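Local coordinates for protein amidohydrolase (Staphylococcus aureus, PDB 3NUR) that probably acts as a metal-dependent amidohydrolase, hydrolysing amide-type carbon-nitrogen bonds of a substrate not yet identified, and carries a calcium ion in its TIM barrel, at residues F261-D266 with K303-I308; I240-P245 with S279-N284; S203-N208 with A215-F220. All coordinates share one frame; numbering follows the deposited sequence.

Interaction 1 of 3, residues F261-D266 with K303-I308; sequences FLERMD and KKEVGI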
loop_
_atom_site.group_PDB
_atom_site.type_symbol
_atom_site.label_atom_id
_atom_site.label_comp_id
_atom_site.label_asym_id
_atom_site.label_seq_id
_atom_site.Cartn_x
_atom_site.Cartn_y
_atom_site.Cartn_z
ATOM N N PHE A 261 -6.906 -17.262 4.788
ATOM C CA PHE A 261 -6.364 -18.580 4.445
ATOM C C PHE A 261 -4.964 -18.912 4.963
ATOM O O PHE A 261 -4.358 -19.848 4.440
ATOM C CB PHE A 261 -6.403 -18.701 2.901
ATOM C CG PHE A 261 -7.287 -19.803 2.372
ATOM C CD1 PHE A 261 -8.588 -19.966 2.845
ATOM C CD2 PHE A 261 -6.845 -20.639 1.351
ATOM C CE1 PHE A 261 -9.412 -20.981 2.342
ATOM C CE2 PHE A 261 -7.685 -21.621 0.820
ATOM C CZ PHE A 261 -8.953 -21.802 1.338
ATOM N N LEU A 262 -4.424 -18.185 5.957
ATOM C CA LEU A 262 -3.060 -18.495 6.426
ATOM C C LEU A 262 -2.839 -19.945 6.862
ATOM O O LEU A 262 -1.837 -20.562 6.452
ATOM C CB LEU A 262 -2.572 -17.523 7.499
ATOM C CG LEU A 262 -2.274 -16.089 7.041
ATOM C CD1 LEU A 262 -1.853 -15.246 8.217
ATOM C CD2 LEU A 262 -1.185 -16.046 5.975
ATOM N N GLU A 263 -3.748 -20.479 7.715
ATOM C CA GLU A 263 -3.623 -21.862 8.197
ATOM C C GLU A 263 -3.700 -22.839 7.046
ATOM O O GLU A 263 -2.909 -23.783 6.996
ATOM C CB GLU A 263 -4.699 -22.216 9.237
ATOM C CG GLU A 263 -4.631 -21.424 10.538
ATOM C CD GLU A 263 -5.441 -20.141 10.568
ATOM O OE1 GLU A 263 -5.769 -19.599 9.487
ATOM O OE2 GLU A 263 -5.756 -19.680 11.690
ATOM N N ARG A 264 -4.609 -22.592 6.089
ATOM C CA ARG A 264 -4.777 -23.470 4.931
ATOM C C ARG A 264 -3.558 -23.463 4.000
ATOM O O ARG A 264 -3.183 -24.510 3.484
ATOM C CB ARG A 264 -6.069 -23.134 4.173
ATOM C CG ARG A 264 -6.232 -23.913 2.864
ATOM C CD ARG A 264 -6.459 -25.402 3.036
ATOM N NE ARG A 264 -7.072 -25.924 1.816
ATOM C CZ ARG A 264 -7.981 -26.883 1.792
ATOM N NH1 ARG A 264 -8.335 -27.498 2.912
ATOM N NH2 ARG A 264 -8.550 -27.233 0.651
HETATM N N MSE A 265 -2.913 -22.303 3.831
HETATM C CA MSE A 265 -1.712 -22.225 2.995
HETATM C C MSE A 265 -0.574 -23.040 3.609
HETATM O O MSE A 265 0.069 -23.799 2.897
HETATM C CB MSE A 265 -1.328 -20.759 2.763
HETATM C CG MSE A 265 -2.488 -19.969 2.130
HETATM SE SE MSE A 265 -2.191 -18.034 2.147
HETATM C CE MSE A 265 -1.051 -18.198 0.795
ATOM N N ASP A 266 -0.389 -22.973 4.937
ATOM C CA ASP A 266 0.643 -23.772 5.598
ATOM C C ASP A 266 0.431 -25.273 5.397
ATOM O O ASP A 266 1.401 -26.020 5.243
ATOM C CB ASP A 266 0.697 -23.438 7.093
ATOM C CG ASP A 266 1.444 -22.169 7.403
ATOM O OD1 ASP A 266 1.981 -21.539 6.451
ATOM O OD2 ASP A 266 1.498 -21.797 8.586
ATOM N N LYS A 303 -6.136 -9.509 13.741
ATOM C CA LYS A 303 -5.451 -9.546 15.043
ATOM C C LYS A 303 -5.064 -10.989 15.436
ATOM O O LYS A 303 -3.967 -11.202 15.949
ATOM C CB LYS A 303 -6.335 -8.907 16.132
ATOM C CG LYS A 303 -5.626 -8.689 17.468
ATOM C CD LYS A 303 -6.635 -8.363 18.562
ATOM C CE LYS A 303 -6.024 -8.325 19.944
ATOM N NZ LYS A 303 -7.049 -8.071 20.997
ATOM N N LYS A 304 -5.953 -11.977 15.213
ATOM C CA LYS A 304 -5.649 -13.370 15.586
ATOM C C LYS A 304 -4.579 -13.996 14.688
ATOM O O LYS A 304 -3.800 -14.823 15.149
ATOM C CB LYS A 304 -6.929 -14.243 15.502
ATOM C CG LYS A 304 -7.995 -13.903 16.521
ATOM C CD LYS A 304 -9.384 -14.346 16.026
ATOM C CE LYS A 304 -10.483 -13.849 16.937
ATOM N NZ LYS A 304 -11.819 -13.924 16.289
ATOM N N GLU A 305 -4.557 -13.609 13.402
ATOM C CA GLU A 305 -3.653 -14.168 12.395
ATOM C C GLU A 305 -2.245 -13.596 12.405
ATOM O O GLU A 305 -1.289 -14.372 12.373
ATOM C CB GLU A 305 -4.259 -14.037 10.982
ATOM C CG GLU A 305 -5.480 -14.916 10.751
ATOM C CD GLU A 305 -5.256 -16.405 10.926
ATOM O OE1 GLU A 305 -4.110 -16.872 10.723
ATOM O OE2 GLU A 305 -6.235 -17.107 11.265
ATOM N N VAL A 306 -2.110 -12.256 12.421
ATOM C CA VAL A 306 -0.786 -11.608 12.391
ATOM C C VAL A 306 -0.388 -10.932 13.691
ATOM O O VAL A 306 0.790 -10.643 13.890
ATOM C CB VAL A 306 -0.569 -10.669 11.166
ATOM C CG1 VAL A 306 -0.739 -11.425 9.854
ATOM C CG2 VAL A 306 -1.479 -9.443 11.213
ATOM N N GLY A 307 -1.370 -10.592 14.514
ATOM C CA GLY A 307 -1.100 -9.929 15.782
ATOM C C GLY A 307 -1.111 -8.421 15.686
ATOM O O GLY A 307 -0.971 -7.844 14.597
ATOM N N ILE A 308 -1.280 -7.783 16.845
ATOM C CA ILE A 308 -1.351 -6.331 16.967
ATOM C C ILE A 308 -0.113 -5.587 16.464
ATOM O O ILE A 308 -0.263 -4.490 15.950
ATOM C CB ILE A 308 -1.707 -5.934 18.435
ATOM C CG1 ILE A 308 -2.401 -4.585 18.494
ATOM C CG2 ILE A 308 -0.514 -6.018 19.390
ATOM C CD1 ILE A 308 -3.961 -4.766 18.323
#

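Interaction 2 of 3, residues I240-P245 with S279-N284; sequences IFDRYP and SYYFKN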
loop_
_atom_site.group_PDB
_atom_site.type_symbol
_atom_site.label_atom_id
_atom_site.label_comp_id
_atom_site.label_asym_id
_atom_site.label_seq_id
_atom_site.Cartn_x
_atom_site.Cartn_y
_atom_site.Cartn_z
ATOM N N ILE A 240 11.708 -13.727 -2.100
ATOM C CA ILE A 240 12.174 -12.343 -1.915
ATOM C C ILE A 240 12.566 -12.098 -0.434
ATOM O O ILE A 240 13.593 -11.474 -0.159
ATOM C CB ILE A 240 11.079 -11.337 -2.403
ATOM C CG1 ILE A 240 11.140 -11.168 -3.953
ATOM C CG2 ILE A 240 11.176 -9.963 -1.671
ATOM C CD1 ILE A 240 9.978 -10.401 -4.553
ATOM N N PHE A 241 11.761 -12.619 0.499
ATOM C CA PHE A 241 12.008 -12.416 1.920
ATOM C C PHE A 241 13.087 -13.328 2.526
ATOM O O PHE A 241 13.473 -13.119 3.670
ATOM C CB PHE A 241 10.703 -12.405 2.718
ATOM C CG PHE A 241 9.695 -11.426 2.164
ATOM C CD1 PHE A 241 9.722 -10.087 2.540
ATOM C CD2 PHE A 241 8.714 -11.844 1.266
ATOM C CE1 PHE A 241 8.788 -9.182 2.020
ATOM C CE2 PHE A 241 7.797 -10.938 0.734
ATOM C CZ PHE A 241 7.835 -9.615 1.116
ATOM N N ASP A 242 13.593 -14.290 1.746
ATOM C CA ASP A 242 14.735 -15.115 2.136
ATOM C C ASP A 242 15.997 -14.383 1.651
ATOM O O ASP A 242 16.966 -14.307 2.400
ATOM C CB ASP A 242 14.637 -16.521 1.536
ATOM C CG ASP A 242 13.692 -17.434 2.291
ATOM O OD1 ASP A 242 13.180 -17.017 3.353
ATOM O OD2 ASP A 242 13.430 -18.548 1.799
ATOM N N ARG A 243 15.949 -13.789 0.426
ATOM C CA ARG A 243 17.038 -12.992 -0.141
ATOM C C ARG A 243 17.196 -11.689 0.647
ATOM O O ARG A 243 18.332 -11.270 0.916
ATOM C CB ARG A 243 16.768 -12.657 -1.627
ATOM C CG ARG A 243 17.062 -13.810 -2.561
ATOM C CD ARG A 243 17.083 -13.431 -4.043
ATOM N NE ARG A 243 15.793 -12.954 -4.565
ATOM C CZ ARG A 243 14.719 -13.718 -4.785
ATOM N NH1 ARG A 243 14.729 -15.003 -4.458
ATOM N NH2 ARG A 243 13.618 -13.192 -5.297
ATOM N N TYR A 244 16.054 -11.040 1.004
ATOM C CA TYR A 244 16.010 -9.741 1.710
ATOM C C TYR A 244 15.208 -9.886 3.016
ATOM O O TYR A 244 14.060 -9.436 3.097
ATOM C CB TYR A 244 15.451 -8.642 0.761
ATOM C CG TYR A 244 16.141 -8.671 -0.583
ATOM C CD1 TYR A 244 17.524 -8.506 -0.679
ATOM C CD2 TYR A 244 15.439 -8.982 -1.740
ATOM C CE1 TYR A 244 18.183 -8.632 -1.900
ATOM C CE2 TYR A 244 16.081 -9.075 -2.971
ATOM C CZ TYR A 244 17.453 -8.895 -3.045
ATOM O OH TYR A 244 18.095 -8.997 -4.243
ATOM N N PRO A 245 15.792 -10.576 4.030
ATOM C CA PRO A 245 15.036 -10.872 5.263
ATOM C C PRO A 245 14.623 -9.692 6.132
ATOM O O PRO A 245 13.749 -9.859 6.981
ATOM C CB PRO A 245 15.948 -11.854 6.017
ATOM C CG PRO A 245 17.314 -11.537 5.541
ATOM C CD PRO A 245 17.130 -11.214 4.077
ATOM N N SER A 279 2.892 -18.810 6.173
ATOM C CA SER A 279 2.288 -17.866 7.124
ATOM C C SER A 279 3.316 -17.025 7.862
ATOM O O SER A 279 3.031 -15.871 8.187
ATOM C CB SER A 279 1.376 -18.583 8.115
ATOM O OG SER A 279 2.101 -19.380 9.034
ATOM N N TYR A 280 4.521 -17.592 8.113
ATOM C CA TYR A 280 5.612 -16.881 8.796
ATOM C C TYR A 280 5.933 -15.536 8.136
ATOM O O TYR A 280 6.116 -14.534 8.842
ATOM C CB TYR A 280 6.877 -17.755 8.870
ATOM C CG TYR A 280 7.984 -17.102 9.667
ATOM C CD1 TYR A 280 8.072 -17.277 11.041
ATOM C CD2 TYR A 280 8.959 -16.328 9.042
ATOM C CE1 TYR A 280 9.071 -16.657 11.786
ATOM C CE2 TYR A 280 9.972 -15.707 9.777
ATOM C CZ TYR A 280 10.021 -15.879 11.150
ATOM O OH TYR A 280 11.028 -15.326 11.899
ATOM N N TYR A 281 6.006 -15.509 6.799
ATOM C CA TYR A 281 6.319 -14.265 6.071
ATOM C C TYR A 281 5.263 -13.186 6.263
ATOM O O TYR A 281 5.610 -12.020 6.403
ATOM C CB TYR A 281 6.553 -14.527 4.598
ATOM C CG TYR A 281 7.693 -15.482 4.359
ATOM C CD1 TYR A 281 9.014 -15.030 4.343
ATOM C CD2 TYR A 281 7.467 -16.844 4.206
ATOM C CE1 TYR A 281 10.068 -15.899 4.079
ATOM C CE2 TYR A 281 8.511 -17.726 3.949
ATOM C CZ TYR A 281 9.812 -17.251 3.904
ATOM O OH TYR A 281 10.846 -18.119 3.677
ATOM N N PHE A 282 3.988 -13.567 6.321
ATOM C CA PHE A 282 2.930 -12.568 6.569
ATOM C C PHE A 282 2.966 -12.071 8.004
ATOM O O PHE A 282 2.612 -10.920 8.285
ATOM C CB PHE A 282 1.548 -13.119 6.182
ATOM C CG PHE A 282 1.484 -13.272 4.686
ATOM C CD1 PHE A 282 1.306 -12.158 3.862
ATOM C CD2 PHE A 282 1.664 -14.517 4.089
ATOM C CE1 PHE A 282 1.335 -12.285 2.473
ATOM C CE2 PHE A 282 1.649 -14.648 2.693
ATOM C CZ PHE A 282 1.496 -13.526 1.897
ATOM N N LYS A 283 3.403 -12.925 8.919
ATOM C CA LYS A 283 3.456 -12.516 10.314
ATOM C C LYS A 283 4.703 -11.683 10.635
ATOM O O LYS A 283 4.690 -10.928 11.606
ATOM C CB LYS A 283 3.434 -13.741 11.210
ATOM C CG LYS A 283 2.140 -14.538 11.155
ATOM C CD LYS A 283 2.341 -15.814 11.960
ATOM C CE LYS A 283 1.262 -16.828 11.707
ATOM N NZ LYS A 283 1.402 -17.994 12.618
ATOM N N ASN A 284 5.800 -11.871 9.870
ATOM C CA ASN A 284 7.072 -11.223 10.186
ATOM C C ASN A 284 7.583 -10.196 9.187
ATOM O O ASN A 284 8.428 -9.371 9.549
ATOM C CB ASN A 284 8.120 -12.307 10.478
ATOM C CG ASN A 284 7.747 -13.095 11.721
ATOM O OD1 ASN A 284 7.082 -14.133 11.656
ATOM N ND2 ASN A 284 8.041 -12.549 12.888
#

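Interaction 3 of 3, residues S203-N208 with A215-F220; sequences SYYKGN and ATFACF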
loop_
_atom_site.group_PDB
_atom_site.type_symbol
_atom_site.label_atom_id
_atom_site.label_comp_id
_atom_site.label_asym_id
_atom_site.label_seq_id
_atom_site.Cartn_x
_atom_site.Cartn_y
_atom_site.Cartn_z
ATOM N N SER A 203 -12.490 -13.400 -18.171
ATOM C CA SER A 203 -12.719 -14.755 -17.641
ATOM C C SER A 203 -13.471 -14.787 -16.321
ATOM O O SER A 203 -14.331 -15.643 -16.127
ATOM C CB SER A 203 -11.395 -15.499 -17.461
ATOM O OG SER A 203 -10.772 -15.734 -18.714
ATOM N N TYR A 204 -13.108 -13.897 -15.392
ATOM C CA TYR A 204 -13.659 -13.934 -14.044
ATOM C C TYR A 204 -14.781 -12.973 -13.706
ATOM O O TYR A 204 -15.575 -13.282 -12.813
ATOM C CB TYR A 204 -12.525 -13.772 -13.007
ATOM C CG TYR A 204 -11.915 -15.064 -12.482
ATOM C CD1 TYR A 204 -12.474 -16.302 -12.789
ATOM C CD2 TYR A 204 -10.811 -15.042 -11.632
ATOM C CE1 TYR A 204 -11.941 -17.486 -12.280
ATOM C CE2 TYR A 204 -10.268 -16.220 -11.114
ATOM C CZ TYR A 204 -10.847 -17.440 -11.429
ATOM O OH TYR A 204 -10.323 -18.607 -10.932
ATOM N N TYR A 205 -14.770 -11.763 -14.286
ATOM C CA TYR A 205 -15.711 -10.717 -13.854
ATOM C C TYR A 205 -16.853 -10.392 -14.778
ATOM O O TYR A 205 -17.918 -10.024 -14.296
ATOM C CB TYR A 205 -14.963 -9.484 -13.279
ATOM C CG TYR A 205 -14.017 -9.925 -12.178
ATOM C CD1 TYR A 205 -14.506 -10.380 -10.954
ATOM C CD2 TYR A 205 -12.643 -10.017 -12.405
ATOM C CE1 TYR A 205 -13.648 -10.865 -9.964
ATOM C CE2 TYR A 205 -11.779 -10.522 -11.432
ATOM C CZ TYR A 205 -12.287 -10.967 -10.222
ATOM O OH TYR A 205 -11.440 -11.479 -9.259
ATOM N N LYS A 206 -16.679 -10.586 -16.089
ATOM C CA LYS A 206 -17.814 -10.418 -16.993
ATOM C C LYS A 206 -18.719 -11.628 -16.750
ATOM O O LYS A 206 -18.229 -12.749 -16.608
ATOM C CB LYS A 206 -17.356 -10.424 -18.458
ATOM C CG LYS A 206 -16.674 -9.144 -18.891
ATOM C CD LYS A 206 -16.800 -8.950 -20.392
ATOM C CE LYS A 206 -18.011 -8.149 -20.812
ATOM N NZ LYS A 206 -18.060 -7.953 -22.285
ATOM N N GLY A 207 -20.013 -11.388 -16.655
ATOM C CA GLY A 207 -20.957 -12.471 -16.409
ATOM C C GLY A 207 -22.343 -12.104 -16.882
ATOM O O GLY A 207 -22.505 -11.144 -17.635
ATOM N N ASN A 208 -23.344 -12.860 -16.429
ATOM C CA ASN A 208 -24.737 -12.650 -16.825
ATOM C C ASN A 208 -25.413 -11.585 -15.982
ATOM O O ASN A 208 -26.308 -11.857 -15.176
ATOM C CB ASN A 208 -25.489 -13.976 -16.804
ATOM C CG ASN A 208 -26.818 -13.941 -17.514
ATOM O OD1 ASN A 208 -27.190 -12.955 -18.161
ATOM N ND2 ASN A 208 -27.538 -15.032 -17.454
ATOM N N ALA A 215 -17.833 -4.340 -13.947
ATOM C CA ALA A 215 -16.707 -3.424 -13.706
ATOM C C ALA A 215 -16.426 -3.197 -12.220
ATOM O O ALA A 215 -15.258 -3.202 -11.818
ATOM C CB ALA A 215 -16.939 -2.083 -14.409
ATOM N N THR A 216 -17.482 -2.958 -11.408
ATOM C CA THR A 216 -17.281 -2.746 -9.969
ATOM C C THR A 216 -16.822 -4.067 -9.295
ATOM O O THR A 216 -15.955 -4.054 -8.424
ATOM C CB THR A 216 -18.498 -2.093 -9.314
ATOM O OG1 THR A 216 -19.628 -2.965 -9.453
ATOM C CG2 THR A 216 -18.799 -0.688 -9.880
ATOM N N PHE A 217 -17.387 -5.206 -9.731
ATOM C CA PHE A 217 -17.018 -6.538 -9.248
ATOM C C PHE A 217 -15.506 -6.778 -9.489
ATOM O O PHE A 217 -14.783 -7.191 -8.568
ATOM C CB PHE A 217 -17.885 -7.595 -9.969
ATOM C CG PHE A 217 -17.689 -9.060 -9.620
ATOM C CD1 PHE A 217 -17.109 -9.438 -8.410
ATOM C CD2 PHE A 217 -18.196 -10.057 -10.445
ATOM C CE1 PHE A 217 -16.933 -10.783 -8.100
ATOM C CE2 PHE A 217 -18.055 -11.412 -10.112
ATOM C CZ PHE A 217 -17.444 -11.764 -8.935
ATOM N N ALA A 218 -15.022 -6.429 -10.686
ATOM C CA ALA A 218 -13.608 -6.584 -11.063
ATOM C C ALA A 218 -12.695 -5.650 -10.302
ATOM O O ALA A 218 -11.515 -5.951 -10.155
ATOM C CB ALA A 218 -13.440 -6.317 -12.553
ATOM N N CYS A 219 -13.210 -4.485 -9.898
ATOM C CA CYS A 219 -12.387 -3.495 -9.213
ATOM C C CYS A 219 -12.538 -3.552 -7.687
ATOM O O CYS A 219 -12.271 -4.609 -7.085
ATOM C CB CYS A 219 -12.629 -2.097 -9.785
ATOM S SG CYS A 219 -12.165 -1.932 -11.533
ATOM N N PHE A 220 -12.959 -2.441 -7.064
ATOM C CA PHE A 220 -13.102 -2.307 -5.596
ATOM C C PHE A 220 -14.149 -3.194 -4.922
ATOM O O PHE A 220 -14.141 -3.319 -3.700
ATOM C CB PHE A 220 -13.277 -0.821 -5.183
ATOM C CG PHE A 220 -14.127 0.008 -6.111
ATOM C CD1 PHE A 220 -15.439 -0.355 -6.395
ATOM C CD2 PHE A 220 -13.613 1.153 -6.716
ATOM C CE1 PHE A 220 -16.230 0.411 -7.261
ATOM C CE2 PHE A 220 -14.405 1.920 -7.586
ATOM C CZ PHE A 220 -15.704 1.535 -7.860
#

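Interaction 1 of 3, residues F261-D266 with K303-I308
The carboxylates of E263 and E305 meet with their planes turned 73° apart, each offering oxygens to the other, and E263 OE2 comes within 2.7 Å of E305 OE2. Two fully charged acids would repel at such a distance, so one of the two probably holds a proton that lies between them. A nearby flat group, the ring of F261 at the N-cap position, has R264 CG 3.4 Å above one face, toward the rim. E263 brings its acid across because its chain bends at the second torsion (chi2 91°), while E305 bends in its turn and lays its carboxylate beside L262. There E305 OE1 lies 3.6 Å from L262 CB, and L262 CD1 is 3.9 Å from E305 CB, the two side chains running past each other in opposite directions. L262 CD1 also approaches V306 CG1 at 4.3 Å. The apolar L262 is buried, while E263 lies at the exposed side, where a charged group can be solvated. The contact joins the start of helix 262-268 to the end of helix 296-306, and L262 also packs on S279 and F282 of helix 278-284.

Interaction 2 of 3, residues I240-P245 with S279-N284
Y281 reaches from helix 278-284 to the short helix 240-243, touching first F241 and then D242. Its CB is directed at the other helix, and with CG anti to the carbonyl carbon (chi1 -60°) the ring extends toward helix 240-243. CD1 is the first ring atom to touch, 3.5 Å from F241 CB, in an oblique approach. CE1 comes next, 3.8 Å from the same F241 CB and 3.4 Å from D242 OD1, which lies at the ring edge close to its plane. Y281 CZ is likewise 3.4 Å from D242 OD1. At the tip, Y281 OH donates a hydrogen bond of 2.6 Å to D242 OD1, meeting it on the syn side and 26° out of the carboxylate plane. The backbone N of H276 also bonds to this hydroxyl, while D242 OD2 takes the N of N275, so acid and phenol are both held by the backbone just before helix 278-284. A tyrosine suits the site because its ring packs on apolar F241 and V236 while its buried hydroxyl finds polar partners. Helix 240-243 precedes strand 249-251 and helix 278-284 precedes strand 286-288, and such side-by-side packing is characteristic of the helical layer around a TIM barrel.

Interaction 3 of 3, residues S203-N208 with A215-F220
Y205 and F217 make an edge-to-face (T-shaped) aromatic pair, with the edge of the tyrosine turned into the face of the phenylalanine. Their centroids are 4.8 Å apart and their planes stand at 84°. The atom that enters is Y205 CD1, which sits over the centre of the F217 ring and 3.5 Å above its plane; Y205 CE1 follows, 3.8 Å from F217 CE1. With its CG anti to the backbone N (chi1 -179°), F217 swings its ring out from helix 211-218 to receive this edge.

A CH-pi contact serves the tyrosine's own face. A218 CA lies 3.9 Å from the Y205 centroid, 24° off the ring normal, so the backbone of the second helix rests on the ring. CB of the preceding residue, Y204, lies over the opposite face, toward its rim, and the ring is thus clasped between the two helix ends.

Apolar packing completes the join: Y205 CB touches A218 CB at 3.6 Å. The small methyl of alanine suits this place, since the CA atoms of Y205 and A218 approach to 5.4 Å and a compact residue leaves room for the ring. Helix 223-237 adds I226 to the surroundings of Y205.

Backbone groups take a lesser part. The carbonyl oxygen of Y204 reaches the F217 ring obliquely, and that of Y205 accepts a hydrogen bond from the hydroxyl of Y209 in the connection between the segments.

The cross-contact therefore rests on dispersion and on the weak electrostatics of C-H groups facing pi clouds. These forces are individually weak but have preferred geometries, met here by the near-perpendicular rings, and the fit of rings and methyl brings the two helix ends together.

In the fold
Interaction 3 comes first along the chain, joining the successive helices 198-205 and 211-218 after strand 189-192, which ends at the calcium ligand H192. Interactions 1 and 2 come later and interleave, in the order 240-245, 261-266, 279-284, 303-308. Their centres lie about 14 Å apart, and they touch: D266 OD2 and S279 OG probably share a hydrogen bond, and E305 and V306 pack on K283 and F282. Together they connect helices of the layer that, in a TIM barrel, lies outside the strands. Interaction 3, centred about 28 Å from the centre of interaction 1 and 32 Å from that of interaction 2, lies in helices inserted between strand 189-192 and helix 223-237, consistent with an addition outside the barrel core.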